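Local atomic coordinates of aminopeptidase N (Francisella tularensis subsp. tularensis, PDB entry 5DLL), a protein that binds zinc and, as an M1-family aminopeptidase, probably releases N-terminal amino acids from peptides during intracellular protein breakdown. Residues A151-K156 with Y197-V202; I359-Q364 with R538-P543; I400-T405 with H494-M499. One frame throughout, in Å; residues are numbered along the deposited sequence.

Contact 1 of 3, residues A151-K156 with Y197-V202; sequences AAFTVK and YLFALV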
loop_
_atom_site.group_PDB
_atom_site.type_symbol
_atom_site.label_atom_id
_atom_site.label_comp_id
_atom_site.label_asym_id
_atom_site.label_seq_id
_atom_site.Cartn_x
_atom_site.Cartn_y
_atom_site.Cartn_z
ATOM N N ALA A 151 -21.467 -2.051 -18.269
ATOM C CA ALA A 151 -21.897 -1.866 -19.650
ATOM C C ALA A 151 -20.723 -1.780 -20.620
ATOM O O ALA A 151 -19.608 -1.438 -20.235
ATOM C CB ALA A 151 -22.735 -0.611 -19.750
ATOM N N ALA A 152 -20.999 -2.092 -21.886
ATOM C CA ALA A 152 -20.024 -1.953 -22.965
ATOM C C ALA A 152 -19.984 -0.504 -23.459
ATOM O O ALA A 152 -20.998 0.038 -23.896
ATOM C CB ALA A 152 -20.369 -2.895 -24.105
ATOM N N PHE A 153 -18.803 0.111 -23.390
ATOM C CA PHE A 153 -18.642 1.542 -23.673
ATOM C C PHE A 153 -18.069 1.831 -25.061
ATOM O O PHE A 153 -16.981 1.362 -25.390
ATOM C CB PHE A 153 -17.712 2.186 -22.635
ATOM C CG PHE A 153 -18.394 2.561 -21.349
ATOM C CD1 PHE A 153 -18.688 1.596 -20.396
ATOM C CD2 PHE A 153 -18.718 3.883 -21.078
ATOM C CE1 PHE A 153 -19.300 1.939 -19.201
ATOM C CE2 PHE A 153 -19.329 4.231 -19.883
ATOM C CZ PHE A 153 -19.621 3.260 -18.943
ATOM N N THR A 154 -18.802 2.609 -25.855
ATOM C CA THR A 154 -18.248 3.262 -27.043
ATOM C C THR A 154 -18.210 4.747 -26.743
ATOM O O THR A 154 -19.184 5.295 -26.237
ATOM C CB THR A 154 -19.118 3.047 -28.293
ATOM O OG1 THR A 154 -19.427 1.655 -28.431
ATOM C CG2 THR A 154 -18.399 3.554 -29.547
ATOM N N VAL A 155 -17.094 5.396 -27.056
ATOM C CA VAL A 155 -16.858 6.775 -26.631
ATOM C C VAL A 155 -16.212 7.594 -27.748
ATOM O O VAL A 155 -15.082 7.316 -28.128
ATOM C CB VAL A 155 -15.928 6.812 -25.385
ATOM C CG1 VAL A 155 -15.595 8.247 -24.981
ATOM C CG2 VAL A 155 -16.544 6.046 -24.217
ATOM N N LYS A 156 -16.922 8.598 -28.265
ATOM C CA LYS A 156 -16.326 9.565 -29.198
ATOM C C LYS A 156 -15.855 10.801 -28.434
ATOM O O LYS A 156 -16.482 11.197 -27.456
ATOM C CB LYS A 156 -17.318 9.973 -30.296
ATOM C CG LYS A 156 -16.684 10.798 -31.414
ATOM C CD LYS A 156 -17.707 11.359 -32.390
ATOM C CE LYS A 156 -18.441 10.271 -33.163
ATOM N NZ LYS A 156 -19.163 10.832 -34.339
ATOM N N TYR A 197 -17.113 3.457 -12.694
ATOM C CA TYR A 197 -16.007 3.996 -11.889
ATOM C C TYR A 197 -14.640 3.762 -12.544
ATOM O O TYR A 197 -13.649 4.408 -12.181
ATOM C CB TYR A 197 -16.038 3.449 -10.449
ATOM C CG TYR A 197 -15.486 2.047 -10.256
ATOM C CD1 TYR A 197 -14.116 1.833 -10.101
ATOM C CD2 TYR A 197 -16.332 0.941 -10.196
ATOM C CE1 TYR A 197 -13.601 0.555 -9.916
ATOM C CE2 TYR A 197 -15.826 -0.340 -10.008
ATOM C CZ TYR A 197 -14.458 -0.529 -9.871
ATOM O OH TYR A 197 -13.942 -1.794 -9.691
ATOM N N LEU A 198 -14.602 2.847 -13.511
ATOM C CA LEU A 198 -13.403 2.578 -14.309
ATOM C C LEU A 198 -13.379 3.330 -15.631
ATOM O O LEU A 198 -12.470 3.125 -16.443
ATOM C CB LEU A 198 -13.301 1.086 -14.609
ATOM C CG LEU A 198 -13.215 0.210 -13.373
ATOM C CD1 LEU A 198 -13.455 -1.225 -13.782
ATOM C CD2 LEU A 198 -11.871 0.384 -12.682
ATOM N N PHE A 199 -14.367 4.183 -15.864
ATOM C CA PHE A 199 -14.362 5.010 -17.056
ATOM C C PHE A 199 -13.317 6.111 -16.886
ATOM O O PHE A 199 -13.178 6.681 -15.795
ATOM C CB PHE A 199 -15.741 5.626 -17.330
ATOM C CG PHE A 199 -15.706 6.703 -18.369
ATOM C CD1 PHE A 199 -15.445 8.020 -18.010
ATOM C CD2 PHE A 199 -15.874 6.398 -19.706
ATOM C CE1 PHE A 199 -15.371 9.015 -18.967
ATOM C CE2 PHE A 199 -15.804 7.391 -20.669
ATOM C CZ PHE A 199 -15.554 8.699 -20.301
ATOM N N ALA A 200 -12.587 6.402 -17.962
ATOM C CA ALA A 200 -11.644 7.520 -17.975
ATOM C C ALA A 200 -11.572 8.215 -19.331
ATOM O O ALA A 200 -11.785 7.597 -20.384
ATOM C CB ALA A 200 -10.259 7.055 -17.551
ATOM N N LEU A 201 -11.269 9.509 -19.278
ATOM C CA LEU A 201 -11.031 10.323 -20.463
ATOM C C LEU A 201 -9.855 11.249 -20.183
ATOM O O LEU A 201 -9.737 11.789 -19.085
ATOM C CB LEU A 201 -12.277 11.144 -20.803
ATOM C CG LEU A 201 -12.156 12.149 -21.966
ATOM C CD1 LEU A 201 -13.476 12.277 -22.719
ATOM C CD2 LEU A 201 -11.668 13.520 -21.505
ATOM N N VAL A 202 -8.985 11.422 -21.175
ATOM C CA VAL A 202 -7.884 12.384 -21.092
ATOM C C VAL A 202 -7.693 13.080 -22.436
ATOM O O VAL A 202 -7.693 12.430 -23.482
ATOM C CB VAL A 202 -6.557 11.705 -20.704
ATOM C CG1 VAL A 202 -5.408 12.709 -20.751
ATOM C CG2 VAL A 202 -6.663 11.053 -19.331
#

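Contact 2 of 3, residues I359-Q364 with R538-P543; sequences IIRSAQ and RDFSAP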
loop_
_atom_site.group_PDB
_atom_site.type_symbol
_atom_site.label_atom_id
_atom_site.label_comp_id
_atom_site.label_asym_id
_atom_site.label_seq_id
_atom_site.Cartn_x
_atom_site.Cartn_y
_atom_site.Cartn_z
ATOM N N ILE A 359 3.549 -4.141 8.608
ATOM C CA ILE A 359 2.325 -3.331 8.487
ATOM C C ILE A 359 1.170 -3.917 9.298
ATOM O O ILE A 359 0.449 -3.177 9.968
ATOM C CB ILE A 359 1.896 -3.164 7.004
ATOM C CG1 ILE A 359 2.753 -2.087 6.331
ATOM C CG2 ILE A 359 0.422 -2.803 6.880
ATOM C CD1 ILE A 359 2.549 -1.976 4.833
ATOM N N ILE A 360 0.999 -5.234 9.235
ATOM C CA ILE A 360 -0.069 -5.902 9.981
ATOM C C ILE A 360 0.152 -5.806 11.491
ATOM O O ILE A 360 -0.787 -5.551 12.240
ATOM C CB ILE A 360 -0.223 -7.381 9.576
ATOM C CG1 ILE A 360 -0.598 -7.498 8.095
ATOM C CG2 ILE A 360 -1.273 -8.075 10.440
ATOM C CD1 ILE A 360 -1.857 -6.749 7.703
ATOM N N ARG A 361 1.386 -6.002 11.936
ATOM C CA ARG A 361 1.702 -5.908 13.364
ATOM C C ARG A 361 1.704 -4.477 13.880
ATOM O O ARG A 361 1.362 -4.237 15.035
ATOM C CB ARG A 361 3.049 -6.557 13.652
ATOM C CG ARG A 361 3.016 -8.063 13.509
ATOM C CD ARG A 361 4.402 -8.643 13.673
ATOM N NE ARG A 361 4.370 -10.097 13.737
ATOM C CZ ARG A 361 5.447 -10.872 13.689
ATOM N NH1 ARG A 361 6.660 -10.340 13.574
ATOM N NH2 ARG A 361 5.308 -12.190 13.752
ATOM N N SER A 362 2.100 -3.532 13.030
ATOM C CA SER A 362 2.072 -2.116 13.388
ATOM C C SER A 362 0.661 -1.536 13.249
ATOM O O SER A 362 -0.064 -1.429 14.236
ATOM C CB SER A 362 3.077 -1.324 12.542
ATOM O OG SER A 362 3.106 0.035 12.924
ATOM N N ALA A 363 0.259 -1.210 12.022
ATOM C CA ALA A 363 -0.945 -0.408 11.779
ATOM C C ALA A 363 -2.249 -1.187 11.925
ATOM O O ALA A 363 -3.192 -0.705 12.552
ATOM C CB ALA A 363 -0.876 0.219 10.396
ATOM N N GLN A 364 -2.304 -2.380 11.342
ATOM C CA GLN A 364 -3.550 -3.147 11.292
ATOM C C GLN A 364 -3.962 -3.606 12.686
ATOM O O GLN A 364 -5.109 -3.419 13.092
ATOM C CB GLN A 364 -3.411 -4.347 10.352
ATOM C CG GLN A 364 -4.728 -4.883 9.809
ATOM C CD GLN A 364 -5.527 -5.660 10.838
ATOM O OE1 GLN A 364 -4.986 -6.496 11.564
ATOM N NE2 GLN A 364 -6.824 -5.388 10.907
ATOM N N ARG A 538 4.783 -20.187 10.018
ATOM C CA ARG A 538 5.816 -19.867 9.042
ATOM C C ARG A 538 5.287 -18.902 7.988
ATOM O O ARG A 538 4.189 -19.094 7.462
ATOM C CB ARG A 538 6.303 -21.141 8.367
ATOM C CG ARG A 538 7.075 -22.070 9.283
ATOM C CD ARG A 538 7.523 -23.304 8.519
ATOM N NE ARG A 538 8.575 -24.039 9.210
ATOM C CZ ARG A 538 9.256 -25.053 8.681
ATOM N NH1 ARG A 538 9.004 -25.465 7.440
ATOM N NH2 ARG A 538 10.199 -25.657 9.397
ATOM N N ASP A 539 6.079 -17.875 7.684
ATOM C CA ASP A 539 5.677 -16.785 6.780
ATOM C C ASP A 539 4.432 -16.032 7.271
ATOM O O ASP A 539 3.678 -15.477 6.460
ATOM C CB ASP A 539 5.455 -17.305 5.351
ATOM C CG ASP A 539 6.688 -17.959 4.774
ATOM O OD1 ASP A 539 7.722 -17.268 4.650
ATOM O OD2 ASP A 539 6.624 -19.160 4.440
ATOM N N PHE A 540 4.232 -16.009 8.593
ATOM C CA PHE A 540 3.078 -15.347 9.204
ATOM C C PHE A 540 1.796 -15.877 8.556
ATOM O O PHE A 540 1.047 -15.134 7.910
ATOM C CB PHE A 540 3.224 -13.828 9.048
ATOM C CG PHE A 540 2.352 -13.023 9.968
ATOM C CD1 PHE A 540 2.539 -13.072 11.344
ATOM C CD2 PHE A 540 1.370 -12.180 9.456
ATOM C CE1 PHE A 540 1.748 -12.314 12.193
ATOM C CE2 PHE A 540 0.578 -11.421 10.298
ATOM C CZ PHE A 540 0.767 -11.487 11.668
ATOM N N SER A 541 1.565 -17.178 8.726
ATOM C CA SER A 541 0.513 -17.884 7.991
ATOM C C SER A 541 -0.893 -17.367 8.299
ATOM O O SER A 541 -1.775 -17.443 7.444
ATOM C CB SER A 541 0.595 -19.397 8.237
ATOM O OG SER A 541 0.477 -19.716 9.610
ATOM N N ALA A 542 -1.085 -16.840 9.511
ATOM C CA ALA A 542 -2.345 -16.212 9.920
ATOM C C ALA A 542 -2.077 -14.870 10.627
ATOM O O ALA A 542 -1.079 -14.742 11.342
ATOM C CB ALA A 542 -3.119 -17.146 10.838
ATOM N N PRO A 543 -2.969 -13.871 10.437
ATOM C CA PRO A 543 -2.827 -12.565 11.088
ATOM C C PRO A 543 -3.260 -12.580 12.559
ATOM O O PRO A 543 -4.344 -12.100 12.904
ATOM C CB PRO A 543 -3.732 -11.661 10.243
ATOM C CG PRO A 543 -4.802 -12.568 9.756
ATOM C CD PRO A 543 -4.154 -13.909 9.557
#

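Contact 3 of 3, residues I400-T405 with H494-M499; sequences IRMIHT and HIPVKM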
loop_
_atom_site.group_PDB
_atom_site.type_symbol
_atom_site.label_atom_id
_atom_site.label_comp_id
_atom_site.label_asym_id
_atom_site.label_seq_id
_atom_site.Cartn_x
_atom_site.Cartn_y
_atom_site.Cartn_z
ATOM N N ILE A 400 -6.766 -13.603 1.672
ATOM C CA ILE A 400 -6.591 -14.254 0.376
ATOM C C ILE A 400 -5.340 -15.134 0.376
ATOM O O ILE A 400 -5.337 -16.221 -0.206
ATOM C CB ILE A 400 -6.558 -13.204 -0.749
ATOM C CG1 ILE A 400 -7.986 -12.711 -1.005
ATOM C CG2 ILE A 400 -5.965 -13.772 -2.031
ATOM C CD1 ILE A 400 -8.091 -11.234 -1.288
ATOM N N ARG A 401 -4.293 -14.661 1.045
ATOM C CA ARG A 401 -3.065 -15.428 1.228
ATOM C C ARG A 401 -3.289 -16.689 2.067
ATOM O O ARG A 401 -2.666 -17.718 1.822
ATOM C CB ARG A 401 -1.995 -14.546 1.879
ATOM C CG ARG A 401 -0.670 -15.246 2.128
ATOM C CD ARG A 401 0.372 -14.277 2.658
ATOM N NE ARG A 401 0.742 -13.279 1.658
ATOM C CZ ARG A 401 1.541 -13.504 0.618
ATOM N NH1 ARG A 401 2.070 -14.705 0.405
ATOM N NH2 ARG A 401 1.809 -12.522 -0.226
ATOM N N MET A 402 -4.170 -16.601 3.058
ATOM C CA MET A 402 -4.510 -17.755 3.892
ATOM C C MET A 402 -5.187 -18.878 3.109
ATOM O O MET A 402 -5.084 -20.046 3.486
ATOM C CB MET A 402 -5.405 -17.338 5.062
ATOM C CG MET A 402 -4.642 -17.007 6.333
ATOM S SD MET A 402 -5.692 -16.259 7.589
ATOM C CE MET A 402 -6.865 -17.572 7.877
ATOM N N ILE A 403 -5.887 -18.523 2.032
ATOM C CA ILE A 403 -6.502 -19.514 1.148
ATOM C C ILE A 403 -5.434 -20.132 0.246
ATOM O O ILE A 403 -5.486 -21.323 -0.063
ATOM C CB ILE A 403 -7.625 -18.903 0.283
ATOM C CG1 ILE A 403 -8.711 -18.271 1.165
ATOM C CG2 ILE A 403 -8.254 -19.972 -0.595
ATOM C CD1 ILE A 403 -9.681 -17.381 0.415
ATOM N N HIS A 404 -4.471 -19.316 -0.179
ATOM C CA HIS A 404 -3.299 -19.815 -0.889
ATOM C C HIS A 404 -2.555 -20.852 -0.041
ATOM O O HIS A 404 -2.145 -21.895 -0.548
ATOM C CB HIS A 404 -2.358 -18.661 -1.251
ATOM C CG HIS A 404 -1.200 -19.075 -2.103
ATOM N ND1 HIS A 404 -0.077 -19.688 -1.587
ATOM C CD2 HIS A 404 -0.991 -18.971 -3.435
ATOM C CE1 HIS A 404 0.772 -19.943 -2.565
ATOM N NE2 HIS A 404 0.242 -19.516 -3.697
ATOM N N THR A 405 -2.389 -20.556 1.247
ATOM C CA THR A 405 -1.718 -21.456 2.192
ATOM C C THR A 405 -2.468 -22.786 2.341
ATOM O O THR A 405 -1.853 -23.852 2.367
ATOM C CB THR A 405 -1.576 -20.790 3.583
ATOM O OG1 THR A 405 -0.921 -19.523 3.443
ATOM C CG2 THR A 405 -0.767 -21.651 4.535
ATOM N N HIS A 494 -11.131 -20.273 11.197
ATOM C CA HIS A 494 -10.331 -21.267 10.495
ATOM C C HIS A 494 -8.902 -20.722 10.375
ATOM O O HIS A 494 -8.642 -19.829 9.563
ATOM C CB HIS A 494 -10.937 -21.496 9.105
ATOM C CG HIS A 494 -10.432 -22.720 8.405
ATOM N ND1 HIS A 494 -11.169 -23.376 7.443
ATOM C CD2 HIS A 494 -9.274 -23.410 8.527
ATOM C CE1 HIS A 494 -10.484 -24.413 6.997
ATOM N NE2 HIS A 494 -9.333 -24.458 7.641
ATOM N N ILE A 495 -7.985 -21.248 11.192
ATOM C CA ILE A 495 -6.590 -20.778 11.211
ATOM C C ILE A 495 -5.669 -21.825 10.579
ATOM O O ILE A 495 -5.616 -22.960 11.056
ATOM C CB ILE A 495 -6.053 -20.512 12.646
ATOM C CG1 ILE A 495 -7.126 -19.942 13.586
ATOM C CG2 ILE A 495 -4.837 -19.593 12.599
ATOM C CD1 ILE A 495 -7.633 -18.568 13.221
ATOM N N PRO A 496 -4.942 -21.454 9.507
ATOM C CA PRO A 496 -3.887 -22.312 8.982
ATOM C C PRO A 496 -2.560 -22.047 9.688
ATOM O O PRO A 496 -2.118 -20.896 9.762
ATOM C CB PRO A 496 -3.804 -21.905 7.511
ATOM C CG PRO A 496 -4.221 -20.479 7.495
ATOM C CD PRO A 496 -5.148 -20.266 8.663
ATOM N N VAL A 497 -1.945 -23.111 10.203
ATOM C CA VAL A 497 -0.664 -23.022 10.899
ATOM C C VAL A 497 0.410 -23.759 10.104
ATOM O O VAL A 497 0.537 -24.981 10.201
ATOM C CB VAL A 497 -0.746 -23.628 12.313
ATOM C CG1 VAL A 497 0.440 -23.169 13.152
ATOM C CG2 VAL A 497 -2.059 -23.249 12.982
ATOM N N LYS A 498 1.171 -23.007 9.312
ATOM C CA LYS A 498 2.281 -23.562 8.542
ATOM C C LYS A 498 3.451 -23.784 9.488
ATOM O O LYS A 498 3.899 -22.851 10.160
ATOM C CB LYS A 498 2.680 -22.619 7.405
ATOM C CG LYS A 498 3.648 -23.236 6.414
ATOM C CD LYS A 498 4.037 -22.259 5.320
ATOM C CE LYS A 498 5.207 -22.799 4.511
ATOM N NZ LYS A 498 5.654 -21.842 3.464
ATOM N N MET A 499 3.945 -25.017 9.543
ATOM C CA MET A 499 4.844 -25.414 10.620
ATOM C C MET A 499 5.832 -26.519 10.254
ATOM O O MET A 499 5.769 -27.114 9.176
ATOM C CB MET A 499 4.017 -25.832 11.847
ATOM C CG MET A 499 2.956 -26.896 11.582
ATOM S SD MET A 499 3.547 -28.596 11.709
ATOM C CE MET A 499 3.800 -28.744 13.475
#

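Contact 1 of 3, residues A151-K156 with Y197-V202
Phe153 and Val155 meet Phe199 in a buried apolar contact between two layers of the β-rich N-terminal domain of this M1 peptidase. The segment 151-156 runs within strand 150-160 of the large mixed sheet, where it is bonded to strand 26-36 through Ala152 and Thr154 and to strand 183-191 through Phe153 and Asp190. The segment 197-202 leaves a 3-10 turn and leads into strand 201-204 of a separate four-stranded antiparallel sheet. Between these two segments the contact is made by side chains: the closest pair of CA atoms, those of Phe153 and Phe199, is still 8.6 Å apart.

The aromatic part is the pair Phe153 and Phe199. Both CA-CB bonds point at the opposite segment, and the side chains cross at about a right angle. The rings are inclined to each other by 35° with centroids 5.9 Å apart, an oblique pairing. The nearest atoms are CD2 of Phe153 and CD2 of Phe199, 4.0 Å apart. Phe199 reaches across because its CG stands opposite the backbone N (chi1 168°), which carries the ring toward strand 150-160. Phe137 also meets the Phe199 ring edge-to-face.

The aliphatic part comes from Val155, two residues beyond Phe153 and on the same face of the strand. Of its two methyls, CG1 lies anti to the backbone N, while CG2 lies beside that N and turns to Phe199. Ser169 of strand 166-169 touches both Val155 and Phe199. Val155 CG2 arrives at the edge of the Phe199 ring, in its plane, 3.9 Å from CE2.

Contact 2 of 3, residues I359-Q364 with R538-P543
Phe540 is wedged between two consecutive helix residues, with Ile360 at one edge of its ring and Arg361 running past the other side. The helix, 349-369, belongs to the catalytic domain and the loop carrying Phe540 to the Ig-like domain. The ring gets there from a tight bend: Asp539 and Phe540 both have positive phi, and the CG of Phe540 sits trans to its N (chi1 -162°), sending the side chain out of the loop toward the helix.

Ile360 contributes its γ-methyl. CG2 lies opposite the backbone N while CG1 folds back beside it, and CG2 meets the ring edge near its plane, 3.8 Å from Phe540 CE2. The same methyl approaches Pro543 more loosely, at 4.4 Å from CB.

Arg361 leaves the helix to one side of the loop, then stretches fully from CG to NE and passes Phe540 in the reverse direction. Its guanidinium stands nearly perpendicular to the ring, the planes 89° apart, and its approach is oblique: NE lies 3.8 Å from Phe540 CE1, and NH2 is equally far from CD1. This is no flat stack; the charged end has its strong partner in Asp570, which holds NH1 in a salt bridge. Over the centre of one face of the Phe540 ring hangs the carbonyl oxygen of Ala542, 3.6 Å above the plane, so the loop folds back on its own aromatic residue.

Helix 349-369 supplies further walls through Val357 and Phe365, Phe566 of helix 565-581 also touches the ring, and Glu398 and Met402 of helix 390-423 reach Phe540 and Pro543 respectively. The loop between strands 533-535 and 545-547 thus enters a junction of three helices.

Contact 3 of 3, residues I400-T405 with H494-M499
Met402, on helix 390-423, lays its whole side chain against Pro496 of strand 495-502, the two crossing at about a right angle. Its CB is already within 4.1 Å of Pro496 CG. The next atom, Met402 CG, comes closer to that same ring carbon, at 3.7 Å. The sulfur passes the ring margin, with Met402 SD 4.2 Å from Pro496 CD. From CA to SD the chain is extended, but it then bends at chi3 (62°), which swings the methyl back to the strand. At the tip, CE lies against two groups, Pro496 CD and the carbonyl oxygen of His494. That oxygen takes a hydrogen bond from Trp451 NE1, so the methyl is a packing neighbour of a carbonyl that already serves the indole as acceptor.

Three residues further on, Thr405 adds a second, looser touch, its CG2 4.3 Å from Pro496 CB. Its hydroxyl turns inward instead: OG1 donates to Arg401 O over 3.0 Å, from above the carbonyl plane, and shares this acceptor with the Thr405 amide. The methyl is thereby left to face the proline.

Pro496 points at the helix, whereas its strand neighbours Ile495 and Val497 point away and pack on Leu516 and Ile514 of strand 508-516. This is the usual alternation of a β-strand; strand 495-502 is the central one of a three-stranded antiparallel sheet. The arrangement is a helix-on-sheet interface, joining the catalytic domain of an M1 aminopeptidase to the Ig-like β-domain that follows it.

Overall arrangement
Contact 1 closes first along the chain and stands apart in the N-terminal β-domain, its centre 38 Å from that of contact 2 and 39 Å from that of contact 3. The other two, with centres 12 Å apart, form one continuous interface: contact 3 is nested in the chain loop closed by contact 2, and each pairs a helix of the catalytic domain with part of the Ig-like domain. Segments 494-499 and 538-543 are bonded directly, Arg538 N lying 2.8 Å from Lys498 O. Contact 1 is thus packing within one domain, whereas contacts 2 and 3 are parts of an interface between two.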